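Local coordinates for ABC transporter substrate-binding protein (Rhizobium radiobacter, PDB 6TFX) that binds the mannityl-opine mannopinic acid as the periplasmic solute-binding component of an ABC transporter, probably handing it over for import into the bacterium, at residues A[9-14]-A[221-226]; A[203-208]-A[337-342]; A[246-251]-A[459-464]. All coordinates share one frame; numbering follows the deposited sequence.

Interaction 1. Residues A[9-14]-A[221-226]; sequences GVASED and VEQGNQ. With N72 ((2~{R})-2-[[(3~{R},4~{R},5~{S})-3,4,5,6-tetrakis(oxidanyl)-2-oxidanylidene-hexyl]amino]pentanedioic acid), chain C.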
loop_
_atom_site.group_PDB
_atom_site.type_symbol
_atom_site.label_atom_id
_atom_site.label_comp_id
_atom_site.label_asym_id
_atom_site.label_seq_id
_atom_site.Cartn_x
_atom_site.Cartn_y
_atom_site.Cartn_z
ATOM N N GLY A 9 13.091 13.910 1.352
ATOM C CA GLY A 9 13.697 12.929 2.243
ATOM C C GLY A 9 12.645 11.936 2.673
ATOM O O GLY A 9 11.580 12.344 3.139
ATOM N N VAL A 10 12.932 10.633 2.509
ATOM C CA VAL A 10 11.961 9.577 2.795
ATOM C C VAL A 10 12.479 8.560 3.779
ATOM O O VAL A 10 13.689 8.426 3.954
ATOM C CB VAL A 10 11.437 8.898 1.501
ATOM C CG1 VAL A 10 10.961 9.946 0.476
ATOM C CG2 VAL A 10 12.497 7.983 0.884
ATOM N N ALA A 11 11.541 7.828 4.414
ATOM C CA ALA A 11 11.859 6.789 5.397
ATOM C C ALA A 11 12.044 5.479 4.643
ATOM O O ALA A 11 11.160 4.618 4.614
ATOM C CB ALA A 11 10.741 6.664 6.420
ATOM N N SER A 12 13.177 5.360 3.997
ATOM C CA SER A 12 13.570 4.174 3.237
ATOM C C SER A 12 15.075 4.145 3.175
ATOM O O SER A 12 15.719 5.197 3.234
ATOM C CB SER A 12 13.013 4.234 1.817
ATOM O OG SER A 12 13.436 3.103 1.074
ATOM N N GLU A 13 15.637 2.946 3.035
ATOM C CA GLU A 13 17.078 2.754 2.942
ATOM C C GLU A 13 17.556 2.629 1.507
ATOM O O GLU A 13 18.720 2.953 1.245
ATOM C CB GLU A 13 17.542 1.555 3.797
ATOM C CG GLU A 13 17.208 1.741 5.280
ATOM C CD GLU A 13 17.857 0.784 6.266
ATOM O OE1 GLU A 13 19.061 0.486 6.086
ATOM O OE2 GLU A 13 17.167 0.326 7.214
ATOM N N ASP A 14 16.673 2.197 0.561
ATOM C CA ASP A 14 17.080 2.021 -0.840
ATOM C C ASP A 14 15.879 1.657 -1.707
ATOM O O ASP A 14 14.777 1.458 -1.194
ATOM C CB ASP A 14 18.115 0.856 -0.943
ATOM C CG ASP A 14 19.045 0.803 -2.163
ATOM O OD1 ASP A 14 19.018 1.756 -2.996
ATOM O OD2 ASP A 14 19.797 -0.192 -2.291
ATOM N N VAL A 221 10.754 18.702 1.050
ATOM C CA VAL A 221 9.717 17.798 1.564
ATOM C C VAL A 221 10.384 16.747 2.417
ATOM O O VAL A 221 11.426 16.219 2.035
ATOM C CB VAL A 221 8.965 17.093 0.391
ATOM C CG1 VAL A 221 7.955 16.045 0.892
ATOM C CG2 VAL A 221 8.276 18.098 -0.507
ATOM N N GLU A 222 9.744 16.374 3.532
ATOM C CA GLU A 222 10.253 15.263 4.326
ATOM C C GLU A 222 9.119 14.410 4.844
ATOM O O GLU A 222 8.064 14.934 5.230
ATOM C CB GLU A 222 11.174 15.707 5.467
ATOM C CG GLU A 222 10.453 16.335 6.651
ATOM C CD GLU A 222 11.102 16.172 8.013
ATOM O OE1 GLU A 222 10.800 16.999 8.899
ATOM O OE2 GLU A 222 11.896 15.224 8.204
ATOM N N GLN A 223 9.319 13.102 4.815
ATOM C CA GLN A 223 8.341 12.190 5.399
ATOM C C GLN A 223 8.390 12.372 6.914
ATOM O O GLN A 223 9.475 12.530 7.506
ATOM C CB GLN A 223 8.680 10.745 5.033
ATOM C CG GLN A 223 7.620 9.742 5.498
ATOM C CD GLN A 223 7.816 8.380 4.906
ATOM O OE1 GLN A 223 8.743 8.133 4.115
ATOM N NE2 GLN A 223 6.913 7.447 5.261
ATOM N N GLY A 224 7.223 12.347 7.527
ATOM C CA GLY A 224 7.127 12.488 8.963
ATOM C C GLY A 224 6.942 11.141 9.607
ATOM O O GLY A 224 7.365 10.116 9.063
ATOM N N ASN A 225 6.309 11.135 10.771
ATOM C CA ASN A 225 5.971 9.875 11.421
ATOM C C ASN A 225 4.576 10.020 12.051
ATOM O O ASN A 225 3.871 11.008 11.784
ATOM C CB ASN A 225 7.048 9.439 12.419
ATOM C CG ASN A 225 7.169 10.321 13.631
ATOM O OD1 ASN A 225 6.276 11.120 13.955
ATOM N ND2 ASN A 225 8.272 10.158 14.362
ATOM N N GLN A 226 4.165 9.033 12.848
ATOM C CA GLN A 226 2.795 9.032 13.414
ATOM C C GLN A 226 2.668 9.746 14.753
ATOM O O GLN A 226 1.567 9.826 15.311
ATOM C CB GLN A 226 2.307 7.584 13.543
ATOM C CG GLN A 226 2.192 6.835 12.210
ATOM C CD GLN A 226 3.535 6.421 11.630
ATOM O OE1 GLN A 226 4.440 5.962 12.345
ATOM N NE2 GLN A 226 3.698 6.619 10.329
HETATM O OAB N72 C . 3.312 3.267 12.404
HETATM C CAF N72 C . 2.828 2.352 11.401
HETATM C CAG N72 C . 3.670 2.228 10.087
HETATM O OAC N72 C . 4.582 3.265 9.916
HETATM C CAH N72 C . 2.795 1.796 8.908
HETATM O OAM N72 C . 1.421 1.856 8.961
HETATM C CAI N72 C . 2.779 2.161 7.437
HETATM O OAD N72 C . 3.215 3.490 7.249
HETATM C CAJ N72 C . 3.387 1.082 6.574
HETATM O OAE N72 C . 3.389 -0.097 7.012
HETATM C CAK N72 C . 4.042 1.447 5.212
HETATM N N N72 C . 3.266 0.936 4.107
HETATM C CA N72 C . 3.764 -0.058 3.233
HETATM C C N72 C . 5.004 -0.809 3.629
HETATM O O N72 C . 5.198 -1.916 4.272
HETATM C CB N72 C . 2.605 -0.909 2.706
HETATM C CG N72 C . 2.879 -2.326 2.200
HETATM C CD N72 C . 1.889 -2.790 1.129
HETATM O OE1 N72 C . 1.332 -1.969 0.330
HETATM O OE2 N72 C . 1.643 -4.013 1.038
HETATM O OXT N72 C . 5.904 -0.120 3.115
#
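Gly-9 and Glu-222 are bridged in a parallel beta ladder, part of the mixed sheet of this periplasmic binding protein of the family 5 solute-binding type. Strand 5-10 lies beside the short strand 221-223. Both polar backbone atoms of Gly-9 are used across the ladder. Its N donates to Val-221 O at 2.9 Å, and its O accepts from Gln-223 N at 2.9 Å. The same Gly-9 O also receives a CA-H...O contact from Glu-222.

Past the last bridge the backbones separate, and a side chain carries the link on. Gln-223 holds CG anti to its own N (chi1 -174°) and runs extended toward Ala-11. Its OE1 accepts from Ala-11 N over 2.8 Å in a nearly straight bond (169° at the hydrogen). The donor sits above the plane of the side-chain amide, 44° out of it. The chain turns at this point, for Ala-11 is the centre of an inverse gamma turn closed by a weak bond from Ser-12 N to Val-10 O. Gln-223 O is taken by Arg-210, and the ring of Trp-464 packs against the Gln-223 side chain.

Segment 221-226 then leads to the ligand pocket. Asn-225 O accepts from Thr-463 OG1 on the way. At the end stands Gln-226, whose side chain is bent rather than extended. Its OE1 lies 2.9 Å from the terminal hydroxyl OAB of the bound opine, a weak and unsettled hydrogen bond. Back at the turn, Ala-11 CB rests 3.4 Å from Gln-223 OE1.

Interaction 2. Residues A[203-208]-A[337-342]; sequences FLNNEA and SQLPGL. With N72 ((2~{R})-2-[[(3~{R},4~{R},5~{S})-3,4,5,6-tetrakis(oxidanyl)-2-oxidanylidene-hexyl]amino]pentanedioic acid), chain C.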
loop_
_atom_site.group_PDB
_atom_site.type_symbol
_atom_site.label_atom_id
_atom_site.label_comp_id
_atom_site.label_asym_id
_atom_site.label_seq_id
_atom_site.Cartn_x
_atom_site.Cartn_y
_atom_site.Cartn_z
ATOM N N PHE A 203 17.209 8.873 0.493
ATOM C CA PHE A 203 16.960 7.804 1.461
ATOM C C PHE A 203 17.501 8.236 2.814
ATOM O O PHE A 203 18.720 8.350 2.999
ATOM C CB PHE A 203 17.599 6.493 0.989
ATOM C CG PHE A 203 16.972 6.013 -0.298
ATOM C CD1 PHE A 203 15.625 5.676 -0.348
ATOM C CD2 PHE A 203 17.729 5.888 -1.457
ATOM C CE1 PHE A 203 15.043 5.242 -1.540
ATOM C CE2 PHE A 203 17.150 5.444 -2.643
ATOM C CZ PHE A 203 15.807 5.139 -2.682
ATOM N N LEU A 204 16.594 8.639 3.707
ATOM C CA LEU A 204 16.986 9.135 5.029
ATOM C C LEU A 204 16.131 8.443 6.061
ATOM O O LEU A 204 15.242 9.059 6.662
ATOM C CB LEU A 204 16.842 10.678 5.115
ATOM C CG LEU A 204 17.853 11.483 4.294
ATOM C CD1 LEU A 204 17.364 12.894 4.058
ATOM C CD2 LEU A 204 19.233 11.528 4.987
ATOM N N ASN A 205 16.385 7.129 6.253
ATOM C CA ASN A 205 15.609 6.328 7.200
ATOM C C ASN A 205 15.720 6.816 8.647
ATOM O O ASN A 205 14.751 6.720 9.382
ATOM C CB ASN A 205 15.985 4.843 7.120
ATOM C CG ASN A 205 14.856 3.951 7.613
ATOM O OD1 ASN A 205 13.721 4.024 7.127
ATOM N ND2 ASN A 205 15.149 3.072 8.581
ATOM N N ASN A 206 16.879 7.390 9.035
ATOM C CA ASN A 206 17.076 7.902 10.391
ATOM C C ASN A 206 16.294 9.209 10.552
ATOM O O ASN A 206 16.578 10.191 9.857
ATOM C CB ASN A 206 18.556 8.102 10.673
ATOM C CG ASN A 206 18.804 8.591 12.079
ATOM O OD1 ASN A 206 18.815 9.796 12.344
ATOM N ND2 ASN A 206 18.980 7.666 13.009
ATOM N N GLU A 207 15.272 9.200 11.422
ATOM C CA GLU A 207 14.381 10.350 11.650
ATOM C C GLU A 207 15.121 11.606 12.076
ATOM O O GLU A 207 14.803 12.691 11.582
ATOM C CB GLU A 207 13.266 10.014 12.658
ATOM C CG GLU A 207 12.231 9.037 12.106
ATOM C CD GLU A 207 11.067 8.682 13.015
ATOM O OE1 GLU A 207 11.154 8.905 14.244
ATOM O OE2 GLU A 207 10.063 8.154 12.489
ATOM N N ALA A 208 16.127 11.466 12.959
ATOM C CA ALA A 208 16.900 12.639 13.409
ATOM C C ALA A 208 17.659 13.292 12.240
ATOM O O ALA A 208 17.615 14.515 12.100
ATOM C CB ALA A 208 17.863 12.252 14.526
ATOM N N SER A 337 10.150 -5.027 11.107
ATOM C CA SER A 337 10.726 -4.039 10.198
ATOM C C SER A 337 11.417 -2.871 10.935
ATOM O O SER A 337 10.928 -2.406 11.973
ATOM C CB SER A 337 9.636 -3.451 9.311
ATOM O OG SER A 337 10.152 -2.359 8.569
ATOM N N GLN A 338 12.512 -2.365 10.327
ATOM C CA GLN A 338 13.243 -1.187 10.787
ATOM C C GLN A 338 12.683 0.116 10.176
ATOM O O GLN A 338 13.252 1.191 10.416
ATOM C CB GLN A 338 14.753 -1.316 10.564
ATOM C CG GLN A 338 15.384 -2.248 11.589
ATOM C CD GLN A 338 16.861 -2.384 11.379
ATOM O OE1 GLN A 338 17.316 -2.743 10.296
ATOM N NE2 GLN A 338 17.644 -2.092 12.411
ATOM N N LEU A 339 11.553 0.042 9.426
ATOM C CA LEU A 339 10.863 1.277 8.993
ATOM C C LEU A 339 10.508 1.957 10.327
ATOM O O LEU A 339 9.941 1.298 11.198
ATOM C CB LEU A 339 9.583 0.930 8.211
ATOM C CG LEU A 339 8.744 2.122 7.740
ATOM C CD1 LEU A 339 9.476 2.929 6.681
ATOM C CD2 LEU A 339 7.404 1.635 7.190
ATOM N N PRO A 340 10.907 3.225 10.578
ATOM C CA PRO A 340 10.768 3.760 11.951
ATOM C C PRO A 340 9.379 3.729 12.568
ATOM O O PRO A 340 9.271 3.484 13.784
ATOM C CB PRO A 340 11.316 5.184 11.852
ATOM C CG PRO A 340 12.277 5.126 10.694
ATOM C CD PRO A 340 11.667 4.155 9.709
ATOM N N GLY A 341 8.343 3.940 11.754
ATOM C CA GLY A 341 6.966 3.906 12.245
ATOM C C GLY A 341 6.537 2.514 12.690
ATOM O O GLY A 341 5.880 2.371 13.730
ATOM N N LEU A 342 6.950 1.472 11.933
ATOM C CA LEU A 342 6.641 0.083 12.299
ATOM C C LEU A 342 7.512 -0.357 13.479
ATOM O O LEU A 342 7.069 -1.126 14.346
ATOM C CB LEU A 342 6.886 -0.887 11.125
ATOM C CG LEU A 342 5.793 -0.906 10.080
ATOM C CD1 LEU A 342 6.228 -1.720 8.868
ATOM C CD2 LEU A 342 4.458 -1.434 10.652
HETATM O OAB N72 C . 3.312 3.267 12.404
HETATM C CAF N72 C . 2.828 2.352 11.401
HETATM C CAG N72 C . 3.670 2.228 10.087
HETATM O OAC N72 C . 4.582 3.265 9.916
HETATM C CAH N72 C . 2.795 1.796 8.908
HETATM O OAM N72 C . 1.421 1.856 8.961
HETATM C CAI N72 C . 2.779 2.161 7.437
HETATM O OAD N72 C . 3.215 3.490 7.249
HETATM C CAJ N72 C . 3.387 1.082 6.574
HETATM O OAE N72 C . 3.389 -0.097 7.012
HETATM C CAK N72 C . 4.042 1.447 5.212
HETATM N N N72 C . 3.266 0.936 4.107
HETATM C CA N72 C . 3.764 -0.058 3.233
HETATM C C N72 C . 5.004 -0.809 3.629
HETATM O O N72 C . 5.198 -1.916 4.272
HETATM C CB N72 C . 2.605 -0.909 2.706
HETATM C CG N72 C . 2.879 -2.326 2.200
HETATM C CD N72 C . 1.889 -2.790 1.129
HETATM O OE1 N72 C . 1.332 -1.969 0.330
HETATM O OE2 N72 C . 1.643 -4.013 1.038
HETATM O OXT N72 C . 5.904 -0.120 3.115
#
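Pro-340 meets Asn-205 and Glu-207 where two helices begin, at a surface contact beside the opine pocket of this periplasmic binding protein. Helix 207-215 starts after the N-cap Asn-206, and helix 340-353 starts after the N-cap Leu-339. The proline ring is touched along three carbons. Pro-340 CD lies 3.3 Å from Asn-205 OD1. Pro-340 CG lies 3.2 Å from Asn-205 O. Glu-207 OE2 lies 3.3 Å from Pro-340 CB. Polar oxygens thus rest on the CH groups of the ring. The Glu-207 side chain runs extended past the ring in the opposite direction.

One hydrogen bond crosses the contact. Asn-205 ND2 donates to Gln-338 O at 3.2 Å, with 159° at the hydrogen. The acceptor is nearly in the plane of the Asn-205 amide, but the donor sits 46° out of the plane of the Gln-338 carbonyl. With CG anti to the backbone N (chi1 -156°), Asn-205 brings both ends of its amide to the 337-342 backbone and the proline ring.

A second shell surrounds these groups. Ser-337 OG accepts from Leu-339 N at 2.9 Å, forming an ST turn that shapes the approach to the helix. The same OG is hydrogen-bonded to His-367, which also binds the opine. Glu-207 OE1 has a weak bond from Asn-225, and Asn-206 OD1 caps Ala-209 N.

The 337-342 segment faces the ligand as well. Leu-342 packs its CG and CD2 against the sugar-like chain of the opine, while Gly-341 O takes a weak, unsettled bond from hydroxyl OAB. Leu-339 CD2 lies 3.9 Å from the opine carbon CAK.

Interaction 3. Residues A[246-251]-A[459-464]; sequences EPAELN and ENLGTW. With N72 ((2~{R})-2-[[(3~{R},4~{R},5~{S})-3,4,5,6-tetrakis(oxidanyl)-2-oxidanylidene-hexyl]amino]pentanedioic acid), chain C.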
loop_
_atom_site.group_PDB
_atom_site.type_symbol
_atom_site.label_atom_id
_atom_site.label_comp_id
_atom_site.label_asym_id
_atom_site.label_seq_id
_atom_site.Cartn_x
_atom_site.Cartn_y
_atom_site.Cartn_z
ATOM N N GLU A 246 -4.618 10.617 2.958
ATOM C CA GLU A 246 -5.403 9.388 2.892
ATOM C C GLU A 246 -4.796 8.475 1.799
ATOM O O GLU A 246 -4.093 8.958 0.907
ATOM C CB GLU A 246 -6.844 9.724 2.507
ATOM C CG GLU A 246 -7.604 10.389 3.640
ATOM C CD GLU A 246 -8.983 10.912 3.285
ATOM O OE1 GLU A 246 -9.672 10.284 2.448
ATOM O OE2 GLU A 246 -9.379 11.946 3.865
ATOM N N PRO A 247 -5.066 7.155 1.817
ATOM C CA PRO A 247 -5.886 6.460 2.813
ATOM C C PRO A 247 -5.072 6.151 4.077
ATOM O O PRO A 247 -3.831 6.073 4.061
ATOM C CB PRO A 247 -6.278 5.163 2.090
ATOM C CG PRO A 247 -5.173 4.889 1.137
ATOM C CD PRO A 247 -4.580 6.241 0.763
ATOM N N ALA A 248 -5.783 5.953 5.168
ATOM C CA ALA A 248 -5.140 5.523 6.401
ATOM C C ALA A 248 -4.729 4.060 6.238
ATOM O O ALA A 248 -5.490 3.235 5.706
ATOM C CB ALA A 248 -6.102 5.673 7.553
ATOM N N GLU A 249 -3.498 3.737 6.662
ATOM C CA GLU A 249 -3.024 2.356 6.555
ATOM C C GLU A 249 -3.291 1.651 7.881
ATOM O O GLU A 249 -2.916 2.179 8.934
ATOM C CB GLU A 249 -1.509 2.356 6.271
ATOM C CG GLU A 249 -1.175 2.977 4.929
ATOM C CD GLU A 249 0.316 2.925 4.675
ATOM O OE1 GLU A 249 1.043 3.793 5.209
ATOM O OE2 GLU A 249 0.763 2.005 3.957
ATOM N N LEU A 250 -3.969 0.497 7.842
ATOM C CA LEU A 250 -4.274 -0.231 9.079
ATOM C C LEU A 250 -3.148 -1.172 9.428
ATOM O O LEU A 250 -2.744 -1.989 8.582
ATOM C CB LEU A 250 -5.567 -1.059 8.914
ATOM C CG LEU A 250 -5.981 -2.013 10.048
ATOM C CD1 LEU A 250 -6.187 -1.290 11.370
ATOM C CD2 LEU A 250 -7.222 -2.781 9.669
ATOM N N ASN A 251 -2.712 -1.113 10.706
ATOM C CA ASN A 251 -1.676 -1.983 11.241
ATOM C C ASN A 251 -2.353 -3.111 11.994
ATOM O O ASN A 251 -3.251 -2.843 12.802
ATOM C CB ASN A 251 -0.804 -1.198 12.230
ATOM C CG ASN A 251 -0.278 0.072 11.610
ATOM O OD1 ASN A 251 -0.668 1.200 11.997
ATOM N ND2 ASN A 251 0.564 -0.085 10.610
ATOM N N GLU A 459 -4.970 2.646 12.596
ATOM C CA GLU A 459 -4.734 2.973 11.198
ATOM C C GLU A 459 -4.157 4.392 11.254
ATOM O O GLU A 459 -4.538 5.171 12.152
ATOM C CB GLU A 459 -5.994 2.885 10.309
ATOM C CG GLU A 459 -7.110 3.841 10.681
ATOM C CD GLU A 459 -8.411 3.618 9.932
ATOM O OE1 GLU A 459 -8.489 2.668 9.121
ATOM O OE2 GLU A 459 -9.374 4.373 10.199
ATOM N N ASN A 460 -3.214 4.715 10.359
ATOM C CA ASN A 460 -2.632 6.056 10.379
ATOM C C ASN A 460 -2.623 6.690 8.974
ATOM O O ASN A 460 -2.265 6.043 7.982
ATOM C CB ASN A 460 -1.174 6.024 10.891
ATOM C CG ASN A 460 -0.408 4.769 10.513
ATOM O OD1 ASN A 460 -0.075 4.504 9.330
ATOM N ND2 ASN A 460 -0.179 3.953 11.498
ATOM N N LEU A 461 -2.949 7.978 8.917
ATOM C CA LEU A 461 -2.828 8.704 7.665
ATOM C C LEU A 461 -1.320 8.879 7.398
ATOM O O LEU A 461 -0.524 8.819 8.350
ATOM C CB LEU A 461 -3.452 10.108 7.831
ATOM C CG LEU A 461 -4.949 10.106 8.057
ATOM C CD1 LEU A 461 -5.431 11.501 8.429
ATOM C CD2 LEU A 461 -5.674 9.632 6.802
ATOM N N GLY A 462 -0.946 9.108 6.140
ATOM C CA GLY A 462 0.451 9.387 5.812
ATOM C C GLY A 462 0.758 10.796 6.292
ATOM O O GLY A 462 -0.113 11.658 6.242
ATOM N N THR A 463 1.958 11.045 6.805
ATOM C CA THR A 463 2.306 12.377 7.322
ATOM C C THR A 463 3.562 12.848 6.612
ATOM O O THR A 463 4.566 12.144 6.610
ATOM C CB THR A 463 2.544 12.352 8.843
ATOM O OG1 THR A 463 3.475 11.316 9.139
ATOM C CG2 THR A 463 1.269 12.143 9.636
ATOM N N TRP A 464 3.500 14.034 6.003
ATOM C CA TRP A 464 4.640 14.589 5.269
ATOM C C TRP A 464 4.688 16.088 5.465
ATOM O O TRP A 464 3.633 16.723 5.516
ATOM C CB TRP A 464 4.483 14.263 3.765
ATOM C CG TRP A 464 4.634 12.799 3.431
ATOM C CD1 TRP A 464 3.726 11.795 3.647
ATOM C CD2 TRP A 464 5.728 12.201 2.737
ATOM N NE1 TRP A 464 4.237 10.593 3.212
ATOM C CE2 TRP A 464 5.451 10.815 2.623
ATOM C CE3 TRP A 464 6.902 12.706 2.160
ATOM C CZ2 TRP A 464 6.309 9.934 1.964
ATOM C CZ3 TRP A 464 7.771 11.822 1.537
ATOM C CH2 TRP A 464 7.464 10.456 1.434
HETATM O OAB N72 C . 3.312 3.267 12.404
HETATM C CAF N72 C . 2.828 2.352 11.401
HETATM C CAG N72 C . 3.670 2.228 10.087
HETATM O OAC N72 C . 4.582 3.265 9.916
HETATM C CAH N72 C . 2.795 1.796 8.908
HETATM O OAM N72 C . 1.421 1.856 8.961
HETATM C CAI N72 C . 2.779 2.161 7.437
HETATM O OAD N72 C . 3.215 3.490 7.249
HETATM C CAJ N72 C . 3.387 1.082 6.574
HETATM O OAE N72 C . 3.389 -0.097 7.012
HETATM C CAK N72 C . 4.042 1.447 5.212
HETATM N N N72 C . 3.266 0.936 4.107
HETATM C CA N72 C . 3.764 -0.058 3.233
HETATM C C N72 C . 5.004 -0.809 3.629
HETATM O O N72 C . 5.198 -1.916 4.272
HETATM C CB N72 C . 2.605 -0.909 2.706
HETATM C CG N72 C . 2.879 -2.326 2.200
HETATM C CD N72 C . 1.889 -2.790 1.129
HETATM O OE1 N72 C . 1.332 -1.969 0.330
HETATM O OE2 N72 C . 1.643 -4.013 1.038
HETATM O OXT N72 C . 5.904 -0.120 3.115
HETATM O O HOH W 1 0.220 5.933 6.565
#
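Asn-460 and Glu-459 pair with Glu-249 and Leu-250 in an antiparallel beta ladder. It joins strands 240-255 and 454-467 of the mixed sheet in this periplasmic binding protein. Glu-249 and Asn-460 form a hydrogen-bonded pair. Glu-249 N donates to Asn-460 O, and Asn-460 N donates to Glu-249 O, both at 2.9 Å. Leu-250 and Glu-459 make the next, non-hydrogen-bonded pair.

Glu-459 has the largest buried area in the contact. Its CB packs on Leu-250 CA, and its CG lies 3.8 Å from Ala-248 CB. Its carboxylate finds a partner beyond the ladder, as OE2 is hydrogen-bonded to Ser-298. Ala-248 CB also touches Leu-461 CD2 at 4.1 Å. Leu-461 runs side by side with Glu-246, and its CD2 rests against Glu-246 CG.

Asn-460 and Glu-249 are on the other side of the sheet, facing the opine. Asn-460 OD1 accepts from the ligand hydroxyl OAM at 3.1 Å. The Asn-460 side chain crosses that of Asn-251 at about a right angle, the two amide planes 39° apart.

Glu-249 grips the ligand with both carboxylate oxygens. Its CG is anti to the carbonyl carbon (chi1 -64°) and the chain stays extended, which brings the carboxylate to the ligand. Glu-249 OE1 accepts from the opine hydroxyl OAD at 3.0 Å. A water lies 2.7 Å from Glu-249 OE1 and also within hydrogen-bonding distance of Asn-460 O, so it spans the pair. The negative carboxylate would probably favour a protonated ligand amine. That nitrogen, N of the opine, donates to Glu-249 OE2 at 2.7 Å.

In the fold
Interactions 1 and 3 are buried and belong to one mixed sheet, in which strands 221-223 and 454-467 are neighbours. Interaction 1 is a parallel ladder continued by a glutamine side chain. Interaction 3 is antiparallel and buries about twice the area. Interaction 2 lies at the surface and joins two helix starts through proline packing and a single hydrogen bond. It touches interaction 1 directly, where Val-10 O meets Leu-204 N. Trp-464 of interaction 3 packs on Val-10 of interaction 1. All three reach the opine, but differently: 221-226 and 337-342 approach its terminal hydroxyl weakly, whereas interaction 3 binds its amine and inner hydroxyls.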